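Local coordinates for protein glycosyl hydrolase, BNR repeat (Ralstonia eutropha, PDB 3B7F) that is probably a hydrolase related to non-viral sialidases, folded as a seven-bladed beta-propeller, with no established substrate, at residues I57-Q62 / A387-R392; R112-V117 / A133-Q138; D233-V238 / Q250-I255; Q328-P333 / G372-C377. One frame throughout, in Å; residues are numbered along the deposited sequence. Where two conformers were deposited one is given.

In the fold
Each of the seven propeller blades is a four-stranded antiparallel sheet, and the contacts sample how blades are built and joined. Contact 1 joins positions more than 300 residues apart and encloses contacts 2, 3 and 4, which follow in series. It sets the innermost strands of two neighbouring blades side by side. Contacts 2 and 3 lie at the ends of inner hairpins within single blades, while contact 4 joins two blades near their outer strands. Contacts 1 and 2, centres about 18 Å apart, touch where H58 packs on H116; the centres of contacts 2 and 4 are about 35 Å apart. The C-terminal strand in contact 1 completes the N-terminal blade, closing the ring.

Contact 1. Residues I57-Q62 / A387-R392; sequences IHHIVQ and AVQSAR
The imidazole of H59 meets A387 and Q389 of the adjoining strand obliquely. Its CD2 lies 4.0 Å from A387 CB, and its NE2 is 3.8 Å from Q389 OE1, with the ring and the amide planes turned 62° apart. V61 CG2, from the same strand as the histidine, rests over the centre of one ring face. A water sits in the ring plane at the edge; it donates to Q389 OE1 at 2.7 Å and has a weak link to H59 NE2, while H59 ND1 is held by the backbone N of L120. The second flat group is the amide of Q62, whose two ends match the backbone of R392. R392 N donates to Q62 OE1 at 2.8 Å, tilted a little from the carbonyl plane, and Q62 NE2 returns a nearly straight bond of 2.7 Å to R392 O, which lies in the amide plane. With CG anti to N (chi1 178°) and the rest of the chain extended, Q62 spans the gap between the strands, its OE1 also resting on A391. NE2 has a further acceptor in P67 O.

These are the innermost strands of two neighbouring propeller blades. They run parallel, 3° apart, with axes 6.7 Å from each other, and 387-391 is the C-terminal strand that completes a sheet begun by the N-terminal strands, the Velcro closure of propellers. A second water joins Q62 N to S390 O. The polar links between these two strands thus come from the Q62 amide and bridging water, with no backbone ladder, and carbon packing by A387, Q389 and A391 supplies the rest.

Contact 2. Residues R112-V117 / A133-Q138; sequences RVVDHV and AGTSPQ
A classic beta bulge, in which D115 and H116 both face S136, opens the inner hairpin of strands 116-122 and 131-136 within one propeller blade. S136 O collects two donors in its carbonyl plane, D115 N at 2.7 Å and H116 N at 3.2 Å, and S136 N answers with a bond of 2.8 Å to H116 O.

The side chains build on this doubled backbone pairing. H116 holds CG between its own N and carbonyl carbon (chi1 60°), which brings the imidazole over the serine: S136 CB stands 3.6 Å from the ring centroid, 24° off the normal, as a CH-pi contact. H58 of the preceding blade stacks against the other face. At the edge, H116 ND1 donates to D115 OD2 over 2.7 Å, in the ring plane and onto the anti lone pair of the carboxylate. S136 OG turns elsewhere, to P177 O.

After the serine comes a cis peptide, and P137 CD abuts V113 O at 3.1 Å. T135 OG1 reaches P137 O at 2.8 Å, while T135 CG2 meets V114 CG1 at 3.8 Å, the two side chains crossing at about a right angle. R112 is modelled in two conformers, so its weak bond from NH2 to Q138 O is doubtful.

With S136 on one face, H58 on the other and ND1 tied to a carboxylate, the imidazole has little freedom to rotate, and the aspartate would probably polarise it.

Contact 3. Residues D233-V238 / Q250-I255; sequences DPHCVV and QNHCGI
Packing is tightest where H235 lies against the backbone of N251 and H252, as the second strand ends in a turn. H252 N stands 3.6 Å above the centre of the H235 ring, and N251 C sits over the same face nearer the rim. The imidazoles do not stack: H235 NE2 and H252 ND1 meet at 3.2 Å, rim to rim, planes at 82°, in a hydrogen bond that either could donate. D233 OD2 also lies at the H235 edge, joined weakly to NE2 at 3.3 Å. In this buried polar cluster H235 ND1 also binds G280 O, and W304 NE1 and S197 OG reach D233 OD2 and OD1.

Beneath the rings the strands form the inner hairpin of a propeller blade, its ladder broken by a classic beta bulge. Q250 O takes H235 N at 2.8 Å and C236 N at 3.1 Å, and Q250 N bonds C236 O. One residue beyond the P234-N251 pair, H252 N donates to D233 O at 2.9 Å.

The turn that starts at N251 is buried too, but its link to D233 N runs through water. N251 OD1 accepts C253 N at 2.9 Å on an in-plane lone pair, an Asx turn inside a type I turn, and takes a hydrogen at 2.7 Å from that water. ND2 packs against P234 without a bond to it and donates to Q249 OE1.

Contact 4. Residues Q328-P333 / G372-C377; sequences QDRGLP and GEHWQC. With EDO (1,2-ethanediol), chain L.
Q328 NE2 donates to E373 OE2 at 3.0 Å; the acceptor lies in the amide plane of Q328, while NE2 meets the carboxylate from above, 45° out of its plane. A bend in the glutamate chain (chi2 -65°) brings the acid back to this amide, which rests on G372 and has E371 O as a further acceptor. R330 CD lies alongside the imidazole of H374, 3.4 Å from its NE2, both side chains pointing the same way. Next along the segments, R330 O receives W375 N at 2.8 Å, and L332 CD2 settles on W375 CB at 3.6 Å.

The tryptophan closes an Asp box, the BNR signature S-x-D-x-G-x-x-W, here S368, D370, G372 and W375, at the turn between the two outer strands of one blade; the other segment follows the outermost strand of the preceding blade.

One layer out, D370 binds H374 ND1, S368 OG takes G372 N, and F358 meets the indole edge-to-face. Water links R330 N with E373 O. An ethanediol, probably from the crystallisation liquor, donates from O1 to E373 OE1 at 2.8 Å and lays C2 over one face of the R330 guanidinium.

Contact 1. Residues I57-Q62 / A387-R392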
loop_
_atom_site.group_PDB
_atom_site.type_symbol
_atom_site.label_atom_id
_atom_site.label_comp_id
_atom_site.label_asym_id
_atom_site.label_seq_id
_atom_site.Cartn_x
_atom_site.Cartn_y
_atom_site.Cartn_z
ATOM N N ILE A 57 4.370 -10.676 9.398
ATOM C CA ILE A 57 3.313 -10.609 8.417
ATOM C C ILE A 57 3.423 -9.277 7.711
ATOM O O ILE A 57 3.338 -8.225 8.345
ATOM C CB ILE A 57 1.883 -10.755 9.036
ATOM C CG1 ILE A 57 1.820 -11.880 10.091
ATOM C CG2 ILE A 57 0.832 -10.906 7.892
ATOM C CD1 ILE A 57 2.286 -13.294 9.628
ATOM N N HIS A 58 3.574 -9.328 6.394
ATOM C CA HIS A 58 3.724 -8.122 5.593
ATOM C C HIS A 58 2.481 -7.488 4.999
ATOM O O HIS A 58 2.460 -6.274 4.812
ATOM C CB HIS A 58 4.751 -8.381 4.485
ATOM C CG HIS A 58 6.144 -8.371 5.005
ATOM N ND1 HIS A 58 6.823 -7.191 5.233
ATOM C CD2 HIS A 58 6.953 -9.373 5.425
ATOM C CE1 HIS A 58 8.010 -7.475 5.743
ATOM N NE2 HIS A 58 8.111 -8.790 5.872
ATOM N N HIS A 59 1.477 -8.282 4.676
ATOM C CA HIS A 59 0.291 -7.775 4.020
ATOM C C HIS A 59 -0.826 -8.816 4.092
ATOM O O HIS A 59 -0.567 -9.997 3.906
ATOM C CB HIS A 59 0.641 -7.469 2.566
ATOM C CG HIS A 59 -0.210 -6.422 1.908
ATOM N ND1 HIS A 59 -0.249 -6.284 0.545
ATOM C CD2 HIS A 59 -1.037 -5.467 2.403
ATOM C CE1 HIS A 59 -1.040 -5.273 0.226
ATOM N NE2 HIS A 59 -1.509 -4.747 1.339
ATOM N N ILE A 60 -2.046 -8.370 4.398
ATOM C CA ILE A 60 -3.206 -9.257 4.461
ATOM C C ILE A 60 -4.241 -8.547 3.604
ATOM O O ILE A 60 -4.579 -7.388 3.884
ATOM C CB ILE A 60 -3.758 -9.521 5.907
ATOM C CG1 ILE A 60 -2.638 -9.758 6.934
ATOM C CG2 ILE A 60 -4.711 -10.724 5.877
ATOM C CD1 ILE A 60 -3.116 -9.748 8.355
ATOM N N VAL A 61 -4.693 -9.209 2.539
ATOM C CA VAL A 61 -5.636 -8.617 1.601
ATOM C C VAL A 61 -6.799 -9.564 1.332
ATOM O O VAL A 61 -6.597 -10.753 1.140
ATOM C CB VAL A 61 -4.952 -8.283 0.275
ATOM C CG1 VAL A 61 -5.945 -7.595 -0.672
ATOM C CG2 VAL A 61 -3.698 -7.423 0.506
ATOM N N GLN A 62 -8.010 -9.019 1.334
ATOM C CA GLN A 62 -9.223 -9.746 0.980
ATOM C C GLN A 62 -9.432 -9.623 -0.525
ATOM O O GLN A 62 -9.163 -8.558 -1.094
ATOM C CB GLN A 62 -10.424 -9.122 1.649
ATOM C CG GLN A 62 -11.752 -9.783 1.317
ATOM C CD GLN A 62 -12.865 -9.160 2.072
ATOM O OE1 GLN A 62 -13.100 -7.958 1.977
ATOM N NE2 GLN A 62 -13.556 -9.961 2.853
ATOM N N ALA A 387 1.022 -3.228 8.022
ATOM C CA ALA A 387 -0.122 -2.981 7.162
ATOM C C ALA A 387 -1.461 -3.062 7.870
ATOM O O ALA A 387 -1.635 -3.848 8.794
ATOM C CB ALA A 387 -0.120 -3.995 6.001
ATOM N N VAL A 388 -2.408 -2.251 7.385
ATOM C CA VAL A 388 -3.783 -2.221 7.866
ATOM C C VAL A 388 -4.579 -2.111 6.586
ATOM O O VAL A 388 -4.273 -1.272 5.761
ATOM C CB VAL A 388 -4.091 -1.062 8.813
ATOM C CG1 VAL A 388 -5.544 -1.134 9.275
ATOM C CG2 VAL A 388 -3.131 -1.067 10.018
ATOM N N GLN A 389 -5.555 -2.997 6.426
ATOM C CA GLN A 389 -6.371 -3.093 5.251
ATOM C C GLN A 389 -7.845 -3.313 5.610
ATOM O O GLN A 389 -8.166 -4.162 6.425
ATOM C CB GLN A 389 -5.842 -4.273 4.458
ATOM C CG GLN A 389 -6.482 -4.542 3.142
ATOM C CD GLN A 389 -6.147 -3.525 2.065
ATOM O OE1 GLN A 389 -4.983 -3.255 1.793
ATOM N NE2 GLN A 389 -7.179 -3.009 1.409
ATOM N N SER A 390 -8.738 -2.555 4.992
ATOM C CA SER A 390 -10.173 -2.769 5.179
ATOM C C SER A 390 -10.649 -4.032 4.431
ATOM O O SER A 390 -10.027 -4.477 3.452
ATOM C CB SER A 390 -10.983 -1.558 4.741
ATOM O OG SER A 390 -10.714 -1.213 3.399
ATOM N N ALA A 391 -11.736 -4.621 4.941
ATOM C CA ALA A 391 -12.315 -5.845 4.416
ATOM C C ALA A 391 -13.782 -5.915 4.806
ATOM O O ALA A 391 -14.215 -5.280 5.787
ATOM C CB ALA A 391 -11.555 -7.078 4.919
ATOM N N ARG A 392 -14.541 -6.642 4.003
ATOM C CA ARG A 392 -15.970 -6.877 4.230
ATOM C C ARG A 392 -16.113 -8.231 4.881
ATOM O O ARG A 392 -15.712 -9.218 4.282
ATOM C CB ARG A 392 -16.754 -6.889 2.916
ATOM C CG ARG A 392 -17.086 -5.488 2.408
ATOM C CD ARG A 392 -17.800 -5.432 1.045
ATOM N NE ARG A 392 -18.749 -6.535 0.821
ATOM C CZ ARG A 392 -18.695 -7.462 -0.153
ATOM N NH1 ARG A 392 -17.759 -7.451 -1.124
ATOM N NH2 ARG A 392 -19.639 -8.407 -0.192
HETATM O O HOH W 1 -3.594 -2.985 -0.527
HETATM O O HOH W 2 -8.868 -6.199 1.802
#

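Contact 2. Residues R112-V117 / A133-Q138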
loop_
_atom_site.group_PDB
_atom_site.type_symbol
_atom_site.label_atom_id
_atom_site.label_comp_id
_atom_site.label_asym_id
_atom_site.label_seq_id
_atom_site.Cartn_x
_atom_site.Cartn_y
_atom_site.Cartn_z
ATOM N N ARG A 112 19.453 -14.180 -7.851
ATOM C CA ARG A 112 18.697 -13.450 -6.801
ATOM C C ARG A 112 17.766 -14.360 -6.004
ATOM O O ARG A 112 17.238 -15.339 -6.540
ATOM C CB ARG A 112 17.785 -12.373 -7.393
ATOM C CG ARG A 112 18.383 -11.423 -8.411
ATOM C CD ARG A 112 17.275 -10.625 -9.091
ATOM N NE ARG A 112 16.907 -9.406 -8.385
ATOM C CZ ARG A 112 15.862 -8.629 -8.689
ATOM N NH1 ARG A 112 15.010 -8.952 -9.659
ATOM N NH2 ARG A 112 15.657 -7.522 -7.991
ATOM N N VAL A 113 17.547 -14.006 -4.737
ATOM C CA VAL A 113 16.693 -14.743 -3.807
ATOM C C VAL A 113 15.613 -13.820 -3.191
ATOM O O VAL A 113 15.914 -12.693 -2.792
ATOM C CB VAL A 113 17.554 -15.397 -2.680
ATOM C CG1 VAL A 113 16.690 -15.868 -1.509
ATOM C CG2 VAL A 113 18.388 -16.537 -3.243
ATOM N N VAL A 114 14.376 -14.320 -3.126
ATOM C CA VAL A 114 13.241 -13.606 -2.540
ATOM C C VAL A 114 13.431 -13.554 -1.018
ATOM O O VAL A 114 13.538 -14.599 -0.370
ATOM C CB VAL A 114 11.867 -14.262 -2.923
ATOM C CG1 VAL A 114 10.705 -13.702 -2.087
ATOM C CG2 VAL A 114 11.580 -14.108 -4.445
ATOM N N ASP A 115 13.532 -12.336 -0.471
ATOM C CA ASP A 115 13.646 -12.154 0.965
ATOM C C ASP A 115 12.257 -12.237 1.576
ATOM O O ASP A 115 12.058 -12.964 2.538
ATOM C CB ASP A 115 14.291 -10.831 1.349
ATOM C CG ASP A 115 14.510 -10.729 2.842
ATOM O OD1 ASP A 115 15.435 -11.377 3.367
ATOM O OD2 ASP A 115 13.741 -10.012 3.496
ATOM N N HIS A 116 11.308 -11.474 1.028
ATOM C CA HIS A 116 9.918 -11.545 1.474
ATOM C C HIS A 116 8.948 -11.044 0.417
ATOM O O HIS A 116 9.313 -10.265 -0.457
ATOM C CB HIS A 116 9.722 -10.795 2.814
ATOM C CG HIS A 116 10.058 -9.336 2.778
ATOM N ND1 HIS A 116 11.316 -8.853 3.053
ATOM C CD2 HIS A 116 9.284 -8.252 2.551
ATOM C CE1 HIS A 116 11.313 -7.536 2.960
ATOM N NE2 HIS A 116 10.089 -7.147 2.651
ATOM N N VAL A 117 7.717 -11.552 0.484
ATOM C CA VAL A 117 6.624 -11.076 -0.347
ATOM C C VAL A 117 6.154 -9.851 0.404
ATOM O O VAL A 117 5.756 -9.944 1.571
ATOM C CB VAL A 117 5.501 -12.092 -0.489
ATOM C CG1 VAL A 117 4.356 -11.518 -1.359
ATOM C CG2 VAL A 117 6.050 -13.391 -1.074
ATOM N N ALA A 133 1.889 -10.464 -6.889
ATOM C CA ALA A 133 2.690 -10.333 -5.697
ATOM C C ALA A 133 3.955 -9.525 -6.030
ATOM O O ALA A 133 4.569 -9.725 -7.086
ATOM C CB ALA A 133 3.074 -11.683 -5.149
ATOM N N GLY A 134 4.307 -8.613 -5.121
ATOM C CA GLY A 134 5.529 -7.818 -5.192
ATOM C C GLY A 134 6.447 -8.258 -4.058
ATOM O O GLY A 134 5.992 -8.389 -2.927
ATOM N N THR A 135 7.730 -8.460 -4.368
ATOM C CA THR A 135 8.734 -8.947 -3.422
ATOM C C THR A 135 9.860 -7.963 -3.081
ATOM O O THR A 135 9.990 -6.914 -3.700
ATOM C CB THR A 135 9.448 -10.249 -3.980
ATOM O OG1 THR A 135 10.111 -9.949 -5.221
ATOM C CG2 THR A 135 8.454 -11.419 -4.177
ATOM N N SER A 136 10.653 -8.351 -2.074
ATOM C CA SER A 136 11.918 -7.734 -1.720
ATOM C C SER A 136 12.979 -8.849 -1.917
ATOM O O SER A 136 12.834 -9.906 -1.324
ATOM C CB SER A 136 11.961 -7.262 -0.278
ATOM O OG SER A 136 13.258 -6.765 0.050
ATOM N N PRO A 137 13.993 -8.653 -2.794
ATOM C CA PRO A 137 14.250 -7.509 -3.682
ATOM C C PRO A 137 13.191 -7.436 -4.792
ATOM O O PRO A 137 12.363 -8.336 -4.903
ATOM C CB PRO A 137 15.658 -7.772 -4.201
ATOM C CG PRO A 137 15.803 -9.246 -4.174
ATOM C CD PRO A 137 15.032 -9.688 -2.953
ATOM N N GLN A 138 13.227 -6.383 -5.602
ATOM C CA GLN A 138 12.145 -6.109 -6.558
ATOM C C GLN A 138 11.884 -7.278 -7.488
ATOM O O GLN A 138 12.784 -7.775 -8.136
ATOM C CB GLN A 138 12.380 -4.809 -7.377
ATOM C CG GLN A 138 12.557 -3.449 -6.607
ATOM C CD GLN A 138 13.988 -3.144 -6.225
ATOM O OE1 GLN A 138 14.726 -4.045 -5.805
ATOM N NE2 GLN A 138 14.394 -1.859 -6.347
#

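Contact 3. Residues D233-V238 / Q250-I255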
loop_
_atom_site.group_PDB
_atom_site.type_symbol
_atom_site.label_atom_id
_atom_site.label_comp_id
_atom_site.label_asym_id
_atom_site.label_seq_id
_atom_site.Cartn_x
_atom_site.Cartn_y
_atom_site.Cartn_z
ATOM N N ASP A 233 11.872 7.157 -5.819
ATOM C CA ASP A 233 11.428 6.400 -4.639
ATOM C C ASP A 233 9.960 6.686 -4.252
ATOM O O ASP A 233 9.685 7.371 -3.254
ATOM C CB ASP A 233 12.385 6.641 -3.450
ATOM C CG ASP A 233 12.093 5.737 -2.249
ATOM O OD1 ASP A 233 11.441 4.683 -2.412
ATOM O OD2 ASP A 233 12.520 6.088 -1.117
ATOM N N PRO A 234 9.004 6.171 -5.068
ATOM C CA PRO A 234 7.619 6.238 -4.663
ATOM C C PRO A 234 7.443 5.331 -3.478
ATOM O O PRO A 234 8.109 4.285 -3.420
ATOM C CB PRO A 234 6.862 5.647 -5.850
ATOM C CG PRO A 234 7.829 4.760 -6.519
ATOM C CD PRO A 234 9.129 5.533 -6.388
ATOM N N HIS A 235 6.599 5.756 -2.535
ATOM C CA HIS A 235 6.270 4.966 -1.355
ATOM C C HIS A 235 4.936 4.222 -1.493
ATOM O O HIS A 235 4.830 3.067 -1.139
ATOM C CB HIS A 235 6.257 5.823 -0.084
ATOM C CG HIS A 235 7.610 6.337 0.312
ATOM N ND1 HIS A 235 7.779 7.370 1.206
ATOM C CD2 HIS A 235 8.854 5.983 -0.094
ATOM C CE1 HIS A 235 9.069 7.615 1.355
ATOM N NE2 HIS A 235 9.743 6.783 0.585
ATOM N N CYS A 236 3.920 4.909 -1.986
ATOM C CA CYS A 236 2.614 4.332 -2.125
ATOM C C CYS A 236 1.947 4.999 -3.298
ATOM O O CYS A 236 1.940 6.213 -3.352
ATOM C CB CYS A 236 1.830 4.576 -0.843
ATOM S SG CYS A 236 0.280 3.647 -0.763
ATOM N N VAL A 237 1.466 4.205 -4.257
ATOM C CA VAL A 237 0.770 4.698 -5.442
ATOM C C VAL A 237 -0.648 4.085 -5.431
ATOM O O VAL A 237 -0.807 2.920 -5.061
ATOM C CB VAL A 237 1.527 4.368 -6.794
ATOM C CG1 VAL A 237 1.047 5.287 -7.924
ATOM C CG2 VAL A 237 3.036 4.499 -6.673
ATOM N N VAL A 238 -1.658 4.871 -5.833
ATOM C CA VAL A 238 -3.059 4.426 -5.938
ATOM C C VAL A 238 -3.668 4.917 -7.279
ATOM O O VAL A 238 -3.284 5.951 -7.805
ATOM C CB VAL A 238 -3.936 4.892 -4.714
ATOM C CG1 VAL A 238 -3.453 4.251 -3.385
ATOM C CG2 VAL A 238 -3.924 6.388 -4.555
ATOM N N GLN A 250 2.355 9.027 -2.764
ATOM C CA GLN A 250 3.182 9.575 -1.699
ATOM C C GLN A 250 4.567 9.068 -2.088
ATOM O O GLN A 250 4.782 7.874 -2.205
ATOM C CB GLN A 250 2.802 9.052 -0.313
ATOM C CG GLN A 250 3.736 9.517 0.775
ATOM C CD GLN A 250 3.763 11.035 1.023
ATOM O OE1 GLN A 250 2.959 11.548 1.806
ATOM N NE2 GLN A 250 4.750 11.735 0.440
ATOM N N ASN A 251 5.485 9.997 -2.325
ATOM C CA ASN A 251 6.843 9.714 -2.740
ATOM C C ASN A 251 7.769 10.202 -1.630
ATOM O O ASN A 251 7.384 11.030 -0.777
ATOM C CB ASN A 251 7.092 10.462 -4.071
ATOM C CG ASN A 251 8.366 10.040 -4.822
ATOM O OD1 ASN A 251 9.448 10.531 -4.523
ATOM N ND2 ASN A 251 8.208 9.234 -5.887
ATOM N N HIS A 252 8.997 9.700 -1.655
ATOM C CA HIS A 252 10.056 10.225 -0.767
ATOM C C HIS A 252 10.270 11.745 -0.998
ATOM O O HIS A 252 10.731 12.449 -0.102
ATOM C CB HIS A 252 11.373 9.480 -1.008
ATOM C CG HIS A 252 12.304 9.524 0.149
ATOM N ND1 HIS A 252 12.422 8.475 1.033
ATOM C CD2 HIS A 252 13.135 10.494 0.594
ATOM C CE1 HIS A 252 13.302 8.791 1.962
ATOM N NE2 HIS A 252 13.744 10.012 1.725
ATOM N N CYS A 253 9.934 12.208 -2.215
ATOM C CA CYS A 253 10.051 13.600 -2.648
ATOM C C CYS A 253 8.711 14.249 -2.975
ATOM O O CYS A 253 8.608 15.010 -3.923
ATOM C CB CYS A 253 11.021 13.700 -3.838
ATOM S SG CYS A 253 12.638 12.964 -3.438
ATOM N N GLY A 254 7.688 13.930 -2.193
ATOM C CA GLY A 254 6.436 14.638 -2.254
ATOM C C GLY A 254 5.182 13.863 -2.543
ATOM O O GLY A 254 5.231 12.654 -2.785
ATOM N N ILE A 255 4.067 14.592 -2.459
ATOM C CA ILE A 255 2.741 14.077 -2.781
ATOM C C ILE A 255 2.489 14.554 -4.202
ATOM O O ILE A 255 2.666 15.744 -4.484
ATOM C CB ILE A 255 1.618 14.590 -1.863
ATOM C CG1 ILE A 255 1.945 14.331 -0.379
ATOM C CG2 ILE A 255 0.276 13.937 -2.281
ATOM C CD1 ILE A 255 1.089 15.183 0.610
HETATM O O HOH W 3 11.561 9.972 -6.046
#

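Contact 4. Residues Q328-P333 / G372-C377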
loop_
_atom_site.group_PDB
_atom_site.type_symbol
_atom_site.label_atom_id
_atom_site.label_comp_id
_atom_site.label_asym_id
_atom_site.label_seq_id
_atom_site.Cartn_x
_atom_site.Cartn_y
_atom_site.Cartn_z
ATOM N N GLN A 328 -5.959 17.020 10.129
ATOM C CA GLN A 328 -6.901 16.229 10.843
ATOM C C GLN A 328 -6.193 15.544 12.003
ATOM O O GLN A 328 -5.506 14.565 11.810
ATOM C CB GLN A 328 -7.489 15.187 9.931
ATOM C CG GLN A 328 -8.314 15.736 8.806
ATOM C CD GLN A 328 -9.003 14.626 8.008
ATOM O OE1 GLN A 328 -8.402 13.583 7.730
ATOM N NE2 GLN A 328 -10.289 14.836 7.674
ATOM N N ASP A 329 -6.399 16.067 13.207
ATOM C CA ASP A 329 -5.774 15.567 14.438
ATOM C C ASP A 329 -6.693 15.494 15.663
ATOM O O ASP A 329 -6.167 15.321 16.759
ATOM C CB ASP A 329 -4.533 16.420 14.793
ATOM C CG ASP A 329 -4.871 17.873 15.068
ATOM O OD1 ASP A 329 -6.053 18.212 15.180
ATOM O OD2 ASP A 329 -3.952 18.705 15.125
ATOM N N ARG A 330 -8.022 15.599 15.516
ATOM C CA ARG A 330 -8.906 15.514 16.693
ATOM C C ARG A 330 -8.950 14.088 17.207
ATOM O O ARG A 330 -9.237 13.164 16.425
ATOM C CB ARG A 330 -10.322 15.921 16.395
ATOM C CG ARG A 330 -10.488 17.320 16.021
ATOM C CD ARG A 330 -11.957 17.613 15.845
ATOM N NE ARG A 330 -12.113 18.877 15.148
ATOM C CZ ARG A 330 -12.233 20.078 15.703
ATOM N NH1 ARG A 330 -12.265 20.263 17.020
ATOM N NH2 ARG A 330 -12.357 21.118 14.888
ATOM N N GLY A 331 -8.679 13.938 18.503
ATOM C CA GLY A 331 -8.574 12.650 19.145
ATOM C C GLY A 331 -7.144 12.109 19.254
ATOM O O GLY A 331 -6.903 11.209 20.048
ATOM N N LEU A 332 -6.202 12.649 18.473
ATOM C CA LEU A 332 -4.834 12.183 18.491
ATOM C C LEU A 332 -4.031 12.880 19.584
ATOM O O LEU A 332 -4.385 14.016 20.000
ATOM C CB LEU A 332 -4.166 12.420 17.144
ATOM C CG LEU A 332 -4.775 11.772 15.913
ATOM C CD1 LEU A 332 -3.929 12.211 14.691
ATOM C CD2 LEU A 332 -4.861 10.198 16.058
ATOM N N PRO A 333 -2.946 12.218 20.058
ATOM C CA PRO A 333 -2.074 12.841 21.036
ATOM C C PRO A 333 -1.623 14.182 20.483
ATOM O O PRO A 333 -1.194 14.265 19.314
ATOM C CB PRO A 333 -0.902 11.886 21.117
ATOM C CG PRO A 333 -1.455 10.605 20.732
ATOM C CD PRO A 333 -2.441 10.883 19.686
ATOM N N GLY A 372 -11.892 11.143 8.548
ATOM C CA GLY A 372 -10.715 11.621 9.246
ATOM C C GLY A 372 -10.862 12.814 10.179
ATOM O O GLY A 372 -9.885 13.234 10.769
ATOM N N GLU A 373 -12.069 13.348 10.331
ATOM C CA GLU A 373 -12.287 14.487 11.218
ATOM C C GLU A 373 -12.063 14.162 12.705
ATOM O O GLU A 373 -11.557 14.994 13.424
ATOM C CB GLU A 373 -13.679 15.080 10.984
ATOM C CG GLU A 373 -13.836 15.715 9.600
ATOM C CD GLU A 373 -12.938 16.943 9.403
ATOM O OE1 GLU A 373 -12.973 17.836 10.290
ATOM O OE2 GLU A 373 -12.231 17.017 8.357
ATOM N N HIS A 374 -12.472 12.979 13.155
ATOM C CA HIS A 374 -12.239 12.534 14.541
ATOM C C HIS A 374 -11.602 11.165 14.511
ATOM O O HIS A 374 -11.889 10.365 13.623
ATOM C CB HIS A 374 -13.528 12.519 15.347
ATOM C CG HIS A 374 -14.169 13.865 15.473
ATOM N ND1 HIS A 374 -14.974 14.397 14.486
ATOM C CD2 HIS A 374 -14.142 14.776 16.470
ATOM C CE1 HIS A 374 -15.393 15.593 14.862
ATOM N NE2 HIS A 374 -14.905 15.845 16.065
ATOM N N TRP A 375 -10.708 10.926 15.474
ATOM C CA TRP A 375 -9.950 9.697 15.605
ATOM C C TRP A 375 -10.193 9.113 16.986
ATOM O O TRP A 375 -10.376 9.845 17.941
ATOM C CB TRP A 375 -8.437 9.961 15.384
ATOM C CG TRP A 375 -8.161 10.441 14.008
ATOM C CD1 TRP A 375 -8.040 11.734 13.594
ATOM C CD2 TRP A 375 -8.003 9.624 12.840
ATOM N NE1 TRP A 375 -7.795 11.771 12.237
ATOM C CE2 TRP A 375 -7.767 10.486 11.753
ATOM C CE3 TRP A 375 -8.042 8.248 12.614
ATOM C CZ2 TRP A 375 -7.600 10.018 10.447
ATOM C CZ3 TRP A 375 -7.861 7.781 11.317
ATOM C CH2 TRP A 375 -7.655 8.667 10.253
ATOM N N GLN A 376 -10.175 7.792 17.059
ATOM C CA GLN A 376 -10.332 7.026 18.280
ATOM C C GLN A 376 -9.346 5.872 18.193
ATOM O O GLN A 376 -9.280 5.179 17.179
ATOM C CB GLN A 376 -11.758 6.493 18.373
ATOM C CG GLN A 376 -12.116 5.626 19.588
ATOM C CD GLN A 376 -12.290 6.394 20.908
ATOM O OE1 GLN A 376 -12.933 7.462 20.954
ATOM N NE2 GLN A 376 -11.758 5.813 22.005
ATOM N N CYS A 377 -8.559 5.668 19.238
ATOM C CA CYS A 377 -7.698 4.509 19.297
ATOM C C CYS A 377 -8.563 3.269 19.625
ATOM O O CYS A 377 -9.100 3.156 20.709
ATOM C CB CYS A 377 -6.591 4.691 20.338
ATOM S SG CYS A 377 -5.424 3.306 20.288
HETATM C C1 EDO L . -15.735 19.182 12.367
HETATM O O1 EDO L . -14.930 18.018 12.264
HETATM C C2 EDO L . -15.544 19.744 13.765
HETATM O O2 EDO L . -15.935 21.119 13.796
HETATM O O HOH W 4 -9.483 16.653 12.830
HETATM O O HOH W 5 -11.257 18.451 11.987
HETATM O O HOH W 6 -9.218 9.906 21.052
#